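Local coordinates for protein hypothetical glycoside hydrolase (Parabacteroides distasonis, PDB 3TAW) that is of unknown function but resembles glycoside hydrolases and their relatives that share a five-bladed beta-propeller fold, at residues T10-D15 and Q285-V290; T32-P37 and T98-Y103; P37-S42 and S78-L83. All coordinates share one frame; numbering follows the deposited sequence.

Interaction 1: T10-D15 and Q285-V290. With EDO (1,2-ethanediol), chain H; EDO (1,2-ethanediol), chain S.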
loop_
_atom_site.group_PDB
_atom_site.type_symbol
_atom_site.label_atom_id
_atom_site.label_comp_id
_atom_site.label_asym_id
_atom_site.label_seq_id
_atom_site.Cartn_x
_atom_site.Cartn_y
_atom_site.Cartn_z
ATOM N N THR A 10 -13.130 20.118 -3.687
ATOM C CA THR A 10 -12.117 19.058 -3.784
ATOM C C THR A 10 -10.709 19.569 -4.122
ATOM O O THR A 10 -9.857 18.776 -4.511
ATOM C CB THR A 10 -12.483 17.994 -4.844
ATOM O OG1 THR A 10 -12.361 18.562 -6.154
ATOM C CG2 THR A 10 -13.872 17.446 -4.624
ATOM N N ALA A 11 -10.458 20.875 -3.972
ATOM C CA ALA A 11 -9.117 21.455 -4.184
ATOM C C ALA A 11 -8.024 20.791 -3.332
ATOM O O ALA A 11 -6.867 20.781 -3.729
ATOM C CB ALA A 11 -9.130 22.952 -3.910
ATOM N N TRP A 12 -8.400 20.247 -2.171
ATOM C CA TRP A 12 -7.463 19.575 -1.257
ATOM C C TRP A 12 -6.928 18.249 -1.787
ATOM O O TRP A 12 -5.926 17.753 -1.262
ATOM C CB TRP A 12 -8.130 19.277 0.107
ATOM C CG TRP A 12 -9.409 18.473 -0.002
ATOM C CD1 TRP A 12 -10.691 18.971 -0.075
ATOM C CD2 TRP A 12 -9.538 17.038 -0.060
ATOM N NE1 TRP A 12 -11.597 17.940 -0.171
ATOM C CE2 TRP A 12 -10.922 16.745 -0.151
ATOM C CE3 TRP A 12 -8.631 15.980 -0.027
ATOM C CZ2 TRP A 12 -11.406 15.437 -0.238
ATOM C CZ3 TRP A 12 -9.121 14.670 -0.089
ATOM C CH2 TRP A 12 -10.497 14.414 -0.183
ATOM N N CYS A 13 -7.603 17.643 -2.757
ATOM C CA CYS A 13 -7.237 16.280 -3.163
ATOM C C CYS A 13 -6.082 16.267 -4.157
ATOM O O CYS A 13 -5.794 17.249 -4.822
ATOM C CB CYS A 13 -8.447 15.505 -3.677
ATOM S SG CYS A 13 -8.903 15.791 -5.379
ATOM N N LEU A 14 -5.395 15.138 -4.224
ATOM C CA LEU A 14 -4.303 14.982 -5.178
ATOM C C LEU A 14 -4.886 14.294 -6.408
ATOM O O LEU A 14 -4.895 13.069 -6.530
ATOM C CB LEU A 14 -3.144 14.197 -4.564
ATOM C CG LEU A 14 -1.900 14.070 -5.454
ATOM C CD1 LEU A 14 -1.291 15.441 -5.744
ATOM C CD2 LEU A 14 -0.890 13.161 -4.792
ATOM N N ASP A 15 -5.400 15.110 -7.310
ATOM C CA ASP A 15 -5.966 14.628 -8.560
ATOM C C ASP A 15 -5.100 15.124 -9.719
ATOM O O ASP A 15 -3.934 15.463 -9.521
ATOM C CB ASP A 15 -7.463 15.003 -8.667
ATOM C CG ASP A 15 -7.729 16.498 -8.637
ATOM O OD1 ASP A 15 -6.795 17.326 -8.593
ATOM O OD2 ASP A 15 -8.941 16.830 -8.650
ATOM N N GLN A 285 -10.199 9.257 -2.052
ATOM C CA GLN A 285 -9.375 10.038 -1.130
ATOM C C GLN A 285 -10.193 10.568 0.015
ATOM O O GLN A 285 -11.349 10.928 -0.151
ATOM C CB GLN A 285 -8.652 11.204 -1.840
ATOM C CG GLN A 285 -7.740 10.711 -2.972
ATOM C CD GLN A 285 -6.903 11.784 -3.588
ATOM O OE1 GLN A 285 -6.635 12.829 -2.970
ATOM N NE2 GLN A 285 -6.424 11.517 -4.806
ATOM N N ALA A 286 -9.585 10.575 1.192
ATOM C CA ALA A 286 -10.161 11.190 2.376
ATOM C C ALA A 286 -9.223 12.268 2.894
ATOM O O ALA A 286 -8.029 12.253 2.600
ATOM C CB ALA A 286 -10.415 10.152 3.455
ATOM N N LEU A 287 -9.773 13.165 3.701
ATOM C CA LEU A 287 -9.052 14.279 4.292
ATOM C C LEU A 287 -9.349 14.300 5.778
ATOM O O LEU A 287 -10.518 14.277 6.181
ATOM C CB LEU A 287 -9.508 15.592 3.668
ATOM C CG LEU A 287 -8.723 16.847 4.026
ATOM C CD1 LEU A 287 -7.315 16.717 3.385
ATOM C CD2 LEU A 287 -9.465 18.117 3.564
ATOM N N PHE A 288 -8.299 14.336 6.598
ATOM C CA PHE A 288 -8.455 14.435 8.040
ATOM C C PHE A 288 -7.854 15.725 8.570
ATOM O O PHE A 288 -6.957 16.322 7.966
ATOM C CB PHE A 288 -7.771 13.254 8.744
ATOM C CG PHE A 288 -8.414 11.925 8.457
ATOM C CD1 PHE A 288 -9.441 11.472 9.237
ATOM C CD2 PHE A 288 -8.003 11.146 7.372
ATOM C CE1 PHE A 288 -10.051 10.252 8.965
ATOM C CE2 PHE A 288 -8.619 9.920 7.105
ATOM C CZ PHE A 288 -9.641 9.494 7.904
ATOM N N ASP A 289 -8.362 16.164 9.702
ATOM C CA ASP A 289 -7.868 17.376 10.328
ATOM C C ASP A 289 -6.416 17.186 10.843
ATOM O O ASP A 289 -6.063 16.125 11.333
ATOM C CB ASP A 289 -8.799 17.757 11.458
ATOM C CG ASP A 289 -8.383 19.032 12.148
ATOM O OD1 ASP A 289 -8.699 20.115 11.593
ATOM O OD2 ASP A 289 -7.787 18.923 13.251
ATOM N N VAL A 290 -5.585 18.213 10.718
ATOM C CA VAL A 290 -4.180 18.116 11.119
ATOM C C VAL A 290 -3.965 18.023 12.629
ATOM O O VAL A 290 -2.948 17.467 13.077
ATOM C CB VAL A 290 -3.327 19.268 10.534
ATOM C CG1 VAL A 290 -3.440 19.287 9.005
ATOM C CG2 VAL A 290 -3.724 20.611 11.148
HETATM C C1 EDO H . -6.556 21.507 8.392
HETATM O O1 EDO H . -6.821 20.545 9.409
HETATM C C2 EDO H . -7.845 22.118 7.870
HETATM O O2 EDO H . -8.558 22.678 8.984
HETATM C C1 EDO S . -0.244 18.410 14.921
HETATM O O1 EDO S . 1.052 17.815 15.111
HETATM C C2 EDO S . -0.302 19.116 13.574
HETATM O O2 EDO S . -0.123 18.152 12.526
#
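Two hydrogen bonds join the side-chain amide of Gln285 to the backbone of Leu14. Leu14 N donates to Gln285 OE1 at 2.9 Å, meeting a lone pair in the plane of the amide carbonyl. In return Gln285 NE2 gives a hydrogen to Leu14 O at 2.8 Å; that oxygen lies in the amide plane of Gln285, whereas the donor stands well above the carbonyl plane of Leu14. The glutamine reaches this far because its chain runs extended beyond CG (chi2 -173°). Its OE1 also approaches Cys13 CB, at 3.3 Å.

Apolar packing centres on the Trp12 indole. Leu287 lays CD2 over one face of the five-membered ring, a CH-pi contact 3.8 Å from the centroid, while its CD1 and CB lie by the six-membered ring, CD1 3.7 Å from Trp12 CE3. Cys13 CB covers the opposite face toward the rim, and at the ring edge Trp12 CH2 meets Gln285 O at 3.6 Å. Trp12 and Cys13 are the last two residues of a type I turn that begins at Thr10, and Lys352 adds a salt bridge to Asp15 OD1 and a hydrogen bond to Cys13 O.

With both polar ends of a buried amide paired to one residue, the flip and rotation of Gln285 are fixed, and the irregular N-terminal segment is tied to strand 281-288 by directional bonds as well as by the face of an indole.

Interaction 2: T32-P37 and T98-Y103. With EDO (1,2-ethanediol), chain N; ACT (acetate ion), chain E.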
loop_
_atom_site.group_PDB
_atom_site.type_symbol
_atom_site.label_atom_id
_atom_site.label_comp_id
_atom_site.label_asym_id
_atom_site.label_seq_id
_atom_site.Cartn_x
_atom_site.Cartn_y
_atom_site.Cartn_z
ATOM N N THR A 32 12.239 -15.171 -14.194
ATOM C CA THR A 32 13.433 -15.064 -13.378
ATOM C C THR A 32 13.492 -16.054 -12.227
ATOM O O THR A 32 12.504 -16.235 -11.515
ATOM C CB THR A 32 13.474 -13.660 -12.755
ATOM O OG1 THR A 32 13.001 -12.702 -13.732
ATOM C CG2 THR A 32 14.869 -13.334 -12.316
ATOM N N LYS A 33 14.662 -16.665 -12.010
ATOM C CA LYS A 33 14.812 -17.593 -10.897
ATOM C C LYS A 33 15.655 -17.003 -9.777
ATOM O O LYS A 33 16.603 -16.224 -10.026
ATOM C CB LYS A 33 15.505 -18.869 -11.355
ATOM C CG LYS A 33 14.890 -19.561 -12.560
ATOM C CD LYS A 33 13.520 -20.111 -12.286
ATOM C CE LYS A 33 13.535 -21.355 -11.373
ATOM N NZ LYS A 33 14.013 -22.613 -12.042
ATOM N N PHE A 34 15.354 -17.403 -8.552
ATOM C CA PHE A 34 16.249 -17.176 -7.442
ATOM C C PHE A 34 16.183 -18.331 -6.474
ATOM O O PHE A 34 15.199 -19.082 -6.451
ATOM C CB PHE A 34 15.997 -15.839 -6.730
ATOM C CG PHE A 34 15.169 -15.929 -5.463
ATOM C CD1 PHE A 34 13.860 -16.372 -5.494
ATOM C CD2 PHE A 34 15.713 -15.545 -4.247
ATOM C CE1 PHE A 34 13.105 -16.454 -4.311
ATOM C CE2 PHE A 34 14.961 -15.593 -3.061
ATOM C CZ PHE A 34 13.658 -16.048 -3.101
ATOM N N TYR A 35 17.231 -18.454 -5.673
ATOM C CA TYR A 35 17.294 -19.528 -4.691
ATOM C C TYR A 35 16.601 -19.111 -3.412
ATOM O O TYR A 35 17.095 -18.245 -2.654
ATOM C CB TYR A 35 18.718 -19.965 -4.401
ATOM C CG TYR A 35 18.715 -21.219 -3.563
ATOM C CD1 TYR A 35 18.486 -22.456 -4.143
ATOM C CD2 TYR A 35 18.916 -21.168 -2.186
ATOM C CE1 TYR A 35 18.478 -23.590 -3.385
ATOM C CE2 TYR A 35 18.900 -22.324 -1.408
ATOM C CZ TYR A 35 18.665 -23.531 -2.024
ATOM O OH TYR A 35 18.647 -24.712 -1.298
ATOM N N CYS A 36 15.436 -19.726 -3.193
ATOM C CA CYS A 36 14.576 -19.404 -2.061
ATOM C C CYS A 36 15.017 -20.112 -0.788
ATOM O O CYS A 36 15.094 -21.352 -0.757
ATOM C CB CYS A 36 13.157 -19.832 -2.378
ATOM S SG CYS A 36 12.015 -19.597 -0.971
ATOM N N PRO A 37 15.309 -19.350 0.279
ATOM C CA PRO A 37 15.761 -19.970 1.520
ATOM C C PRO A 37 14.637 -20.627 2.315
ATOM O O PRO A 37 14.928 -21.389 3.234
ATOM C CB PRO A 37 16.343 -18.789 2.308
ATOM C CG PRO A 37 15.588 -17.641 1.851
ATOM C CD PRO A 37 15.250 -17.876 0.395
ATOM N N THR A 98 17.200 -9.162 -10.426
ATOM C CA THR A 98 16.844 -10.550 -10.652
ATOM C C THR A 98 16.551 -11.284 -9.360
ATOM O O THR A 98 15.935 -12.328 -9.398
ATOM C CB THR A 98 17.958 -11.299 -11.426
ATOM O OG1 THR A 98 19.206 -11.194 -10.721
ATOM C CG2 THR A 98 18.096 -10.726 -12.799
ATOM N N LYS A 99 17.067 -10.784 -8.240
ATOM C CA LYS A 99 16.787 -11.342 -6.923
ATOM C C LYS A 99 15.777 -10.448 -6.198
ATOM O O LYS A 99 15.960 -9.249 -6.161
ATOM C CB LYS A 99 18.075 -11.398 -6.097
ATOM C CG LYS A 99 18.019 -12.307 -4.919
ATOM C CD LYS A 99 19.300 -12.236 -4.090
ATOM C CE LYS A 99 19.304 -11.030 -3.180
ATOM N NZ LYS A 99 18.190 -11.178 -2.200
ATOM N N PRO A 100 14.732 -11.039 -5.594
ATOM C CA PRO A 100 13.858 -10.214 -4.760
ATOM C C PRO A 100 14.626 -9.586 -3.582
ATOM O O PRO A 100 15.593 -10.172 -3.059
ATOM C CB PRO A 100 12.777 -11.188 -4.285
ATOM C CG PRO A 100 13.480 -12.549 -4.308
ATOM C CD PRO A 100 14.439 -12.486 -5.473
ATOM N N ALA A 101 14.204 -8.388 -3.182
ATOM C CA ALA A 101 14.863 -7.667 -2.083
ATOM C C ALA A 101 14.244 -7.957 -0.708
ATOM O O ALA A 101 14.860 -7.651 0.322
ATOM C CB ALA A 101 14.843 -6.169 -2.357
ATOM N N PHE A 102 13.053 -8.547 -0.704
ATOM C CA PHE A 102 12.336 -8.888 0.537
ATOM C C PHE A 102 11.507 -10.135 0.303
ATOM O O PHE A 102 10.888 -10.291 -0.755
ATOM C CB PHE A 102 11.459 -7.708 0.949
ATOM C CG PHE A 102 11.091 -7.699 2.396
ATOM C CD1 PHE A 102 11.969 -7.206 3.341
ATOM C CD2 PHE A 102 9.853 -8.154 2.819
ATOM C CE1 PHE A 102 11.641 -7.188 4.691
ATOM C CE2 PHE A 102 9.517 -8.142 4.174
ATOM C CZ PHE A 102 10.400 -7.633 5.109
ATOM N N TYR A 103 11.561 -11.063 1.254
ATOM C CA TYR A 103 10.992 -12.398 1.049
ATOM C C TYR A 103 10.956 -13.173 2.358
ATOM O O TYR A 103 11.675 -12.839 3.308
ATOM C CB TYR A 103 11.843 -13.175 0.012
ATOM C CG TYR A 103 13.311 -13.036 0.258
ATOM C CD1 TYR A 103 13.963 -13.871 1.142
ATOM C CD2 TYR A 103 14.048 -12.017 -0.365
ATOM C CE1 TYR A 103 15.325 -13.731 1.395
ATOM C CE2 TYR A 103 15.379 -11.858 -0.120
ATOM C CZ TYR A 103 16.023 -12.724 0.771
ATOM O OH TYR A 103 17.364 -12.572 1.043
HETATM C C1 EDO N . 15.560 -10.214 3.134
HETATM O O1 EDO N . 15.660 -9.020 3.908
HETATM C C2 EDO N . 14.437 -11.042 3.719
HETATM O O2 EDO N . 13.181 -10.377 3.519
HETATM C C ACT E . 18.833 -15.480 1.973
HETATM O O ACT E . 18.721 -15.568 0.715
HETATM O OXT ACT E . 18.605 -14.355 2.510
HETATM C CH3 ACT E . 19.219 -16.659 2.822
HETATM O O HOH W 1 18.333 -14.419 -8.722
#
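A small aromatic and proline cluster joins strand 33-36, the first strand of a two-stranded antiparallel hairpin, to the loop that follows strand 95-96. At its middle Phe34 meets Pro100. The pyrrolidine ring lies over one face of the phenyl group, with Pro100 CG 3.6 Å from the centroid and almost on the ring normal, while Pro100 CD comes to 3.5 Å from Phe34 CG. The opposite face is covered by the backbone at Cys36 N. Phe34 has an unusual first torsion (chi1 99°), which accompanies this placement of its ring between proline and backbone. Its edge is directed toward the face of Tyr103 in an edge-to-face pair, centroids 5.7 Å apart and planes at 58°; Trp45 adds another edge-to-face partner.

Toward one end, the methyl CG2 of Thr32 rests 3.3 Å from Thr98 O, and Thr32 OG1 is hydrogen-bonded to Glu46. A water donates to Lys33 O and, more weakly, to Thr98 O, while Trp45 NE1 also donates to Thr98 O. At the other end Pro37 CG packs 3.9 Å from Tyr103 CE1.

Two small molecules, probably from the crystallisation liquor, border the tyrosine. Acetate accepts a hydrogen bond from Tyr103 OH to its OXT, 2.6 Å long and lying at the ring edge, and ethanediol covers a ring face while its O2 bonds to both Tyr103 N and Tyr103 O.

Direct contact between the two segments is thus carried by CH-pi, aromatic and aliphatic packing, with solvent bridging backbone carbonyls at the margin; between these segments the fit rests largely on a face and an edge of Phe34, with polar groups meeting through water or partners outside.

Interaction 3: P37-S42 and S78-L83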
loop_
_atom_site.group_PDB
_atom_site.type_symbol
_atom_site.label_atom_id
_atom_site.label_comp_id
_atom_site.label_asym_id
_atom_site.label_seq_id
_atom_site.Cartn_x
_atom_site.Cartn_y
_atom_site.Cartn_z
ATOM N N PRO A 37 15.309 -19.350 0.279
ATOM C CA PRO A 37 15.761 -19.970 1.520
ATOM C C PRO A 37 14.637 -20.627 2.315
ATOM O O PRO A 37 14.928 -21.389 3.234
ATOM C CB PRO A 37 16.343 -18.789 2.308
ATOM C CG PRO A 37 15.588 -17.641 1.851
ATOM C CD PRO A 37 15.250 -17.876 0.395
HETATM N N MSE A 38 13.384 -20.301 1.988
HETATM C CA MSE A 38 12.215 -20.927 2.622
HETATM C C MSE A 38 12.007 -22.326 2.039
HETATM O O MSE A 38 11.851 -23.296 2.794
HETATM C CB MSE A 38 10.955 -20.061 2.435
HETATM C CG MSE A 38 9.670 -20.672 3.006
HETATM SE SE MSE A 38 8.105 -19.636 2.609
HETATM C CE MSE A 38 7.800 -20.191 0.814
ATOM N N ARG A 39 11.993 -22.415 0.704
ATOM C CA ARG A 39 11.826 -23.675 -0.030
ATOM C C ARG A 39 13.134 -24.470 -0.119
ATOM O O ARG A 39 13.122 -25.695 -0.323
ATOM C CB ARG A 39 11.329 -23.393 -1.463
ATOM C CG ARG A 39 10.016 -22.589 -1.588
ATOM C CD ARG A 39 8.823 -23.418 -1.177
ATOM N NE ARG A 39 7.539 -22.821 -1.548
ATOM C CZ ARG A 39 6.379 -23.195 -1.005
ATOM N NH1 ARG A 39 6.364 -24.136 -0.077
ATOM N NH2 ARG A 39 5.238 -22.616 -1.363
ATOM N N GLU A 40 14.271 -23.772 0.025
ATOM C CA GLU A 40 15.592 -24.356 -0.275
ATOM C C GLU A 40 15.567 -24.943 -1.685
ATOM O O GLU A 40 15.882 -26.116 -1.930
ATOM C CB GLU A 40 16.062 -25.354 0.800
ATOM C CG GLU A 40 16.234 -24.621 2.143
ATOM C CD GLU A 40 16.827 -25.414 3.265
ATOM O OE1 GLU A 40 16.987 -26.651 3.149
ATOM O OE2 GLU A 40 17.134 -24.765 4.302
ATOM N N ASP A 41 15.230 -24.074 -2.622
ATOM C CA ASP A 41 15.035 -24.472 -4.007
ATOM C C ASP A 41 15.063 -23.252 -4.894
ATOM O O ASP A 41 14.638 -22.165 -4.482
ATOM C CB ASP A 41 13.669 -25.174 -4.159
ATOM C CG ASP A 41 13.502 -25.848 -5.509
ATOM O OD1 ASP A 41 14.510 -26.349 -6.040
ATOM O OD2 ASP A 41 12.348 -25.916 -6.001
ATOM N N SER A 42 15.516 -23.405 -6.134
ATOM C CA SER A 42 15.387 -22.315 -7.094
ATOM C C SER A 42 13.927 -22.188 -7.543
ATOM O O SER A 42 13.306 -23.185 -7.986
ATOM C CB SER A 42 16.286 -22.522 -8.295
ATOM O OG SER A 42 16.087 -21.500 -9.253
ATOM N N SER A 78 -3.104 -17.979 -2.677
ATOM C CA SER A 78 -2.722 -19.398 -2.670
ATOM C C SER A 78 -1.220 -19.667 -2.860
ATOM O O SER A 78 -0.784 -20.817 -2.741
ATOM C CB SER A 78 -3.475 -20.136 -3.788
ATOM O OG SER A 78 -3.060 -19.631 -5.063
ATOM N N ARG A 79 -0.440 -18.631 -3.181
ATOM C CA ARG A 79 0.957 -18.824 -3.626
ATOM C C ARG A 79 1.918 -18.092 -2.674
ATOM O O ARG A 79 1.579 -17.917 -1.510
ATOM C CB ARG A 79 1.111 -18.408 -5.095
ATOM C CG ARG A 79 0.645 -17.018 -5.470
ATOM C CD ARG A 79 -0.834 -16.976 -5.973
ATOM N NE ARG A 79 -0.924 -17.679 -7.245
ATOM C CZ ARG A 79 -0.760 -17.138 -8.452
ATOM N NH1 ARG A 79 -0.559 -15.818 -8.637
ATOM N NH2 ARG A 79 -0.806 -17.931 -9.503
ATOM N N THR A 80 3.123 -17.741 -3.121
ATOM C CA THR A 80 4.072 -17.048 -2.257
ATOM C C THR A 80 4.370 -15.686 -2.849
ATOM O O THR A 80 4.733 -15.581 -4.028
ATOM C CB THR A 80 5.390 -17.831 -2.061
ATOM O OG1 THR A 80 5.097 -19.135 -1.544
ATOM C CG2 THR A 80 6.339 -17.094 -1.085
ATOM N N SER A 81 4.239 -14.650 -2.014
ATOM C CA SER A 81 4.556 -13.275 -2.399
ATOM C C SER A 81 5.937 -12.895 -1.882
ATOM O O SER A 81 6.318 -13.272 -0.776
ATOM C CB SER A 81 3.518 -12.298 -1.827
ATOM O OG SER A 81 2.239 -12.467 -2.436
ATOM N N ARG A 82 6.693 -12.213 -2.732
ATOM C CA ARG A 82 8.017 -11.690 -2.446
ATOM C C ARG A 82 8.073 -10.299 -3.095
ATOM O O ARG A 82 7.267 -9.992 -3.990
ATOM C CB ARG A 82 9.099 -12.620 -3.027
ATOM C CG ARG A 82 9.030 -14.033 -2.463
ATOM C CD ARG A 82 10.097 -14.942 -3.059
ATOM N NE ARG A 82 10.028 -16.312 -2.564
ATOM C CZ ARG A 82 9.271 -17.279 -3.086
ATOM N NH1 ARG A 82 8.439 -17.048 -4.093
ATOM N NH2 ARG A 82 9.320 -18.505 -2.577
ATOM N N LEU A 83 8.988 -9.446 -2.639
ATOM C CA LEU A 83 9.079 -8.111 -3.170
ATOM C C LEU A 83 10.280 -7.938 -4.078
ATOM O O LEU A 83 11.420 -8.191 -3.677
ATOM C CB LEU A 83 9.184 -7.089 -2.030
ATOM C CG LEU A 83 8.128 -7.180 -0.943
ATOM C CD1 LEU A 83 8.276 -6.046 0.043
ATOM C CD2 LEU A 83 6.668 -7.278 -1.509
HETATM O O HOH W 2 7.051 -20.371 -3.020
#
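The backbones stay well apart, the closest CA atoms being those of Met38 and Thr80 at 10.3 Å, and side chains span the gap between the turn at 37-40 and the start of strand 81-88. Met38, present as selenomethionine, leaves the turn with CG anti to the backbone N (chi1 177°) and bends only at its last torsion, which brings CE tip to tip with the threonine: 3.7 Å from Thr80 OG1 and 3.9 Å from Thr80 CG2. In the conformer described, one of two for Arg39, the same methyl covers the rim of one face of its guanidinium.

A water joins the polar groups. It donates to Thr80 OG1 at 2.7 Å and accepts from Arg82 NH2 at 3.0 Å; in this conformer it also accepts from Arg39 NE at 2.9 Å, in the guanidinium plane. Thr80 OG1 has a further partner in Pro115 O. The methyl CG2 of Thr80 sits over the centre of one face of the Arg82 guanidinium, and Arg82 NH1 forms a salt bridge with Asp70. Arg39 NE, so placed, is 4.8 Å from Arg82 NH2, and Asp70 probably offsets part of the accumulated positive charge.

Glu40 and Asp41 form a G1 beta bulge opposite Cys36, marking this as the turn of a beta hairpin, strands 33-36 and 41-44, packed against the four-stranded antiparallel sheet that contains strand 81-88.

Interactions 2 and 3 form one continuous region, their centres 8 Å apart. They share Pro37, and each holds a different part of the hairpin of strands 33-36 and 41-44. Between them, Leu83 pairs through its backbone with Ala101 and Phe102 in a classic beta bulge, and Cys36 SG packs 3.3 Å from Arg82 NH2. Interaction 1 lies on the opposite side of the chain's centre, with its centre 38 Å from that of interaction 2 and 39 Å from that of interaction 3, and both are nested within the loop it closes. The bound magnesium ion, at Asn355 and Phe356, lies on the same side of the molecule as interaction 1 but is no part of it, about 12 Å from the Trp12 side chain.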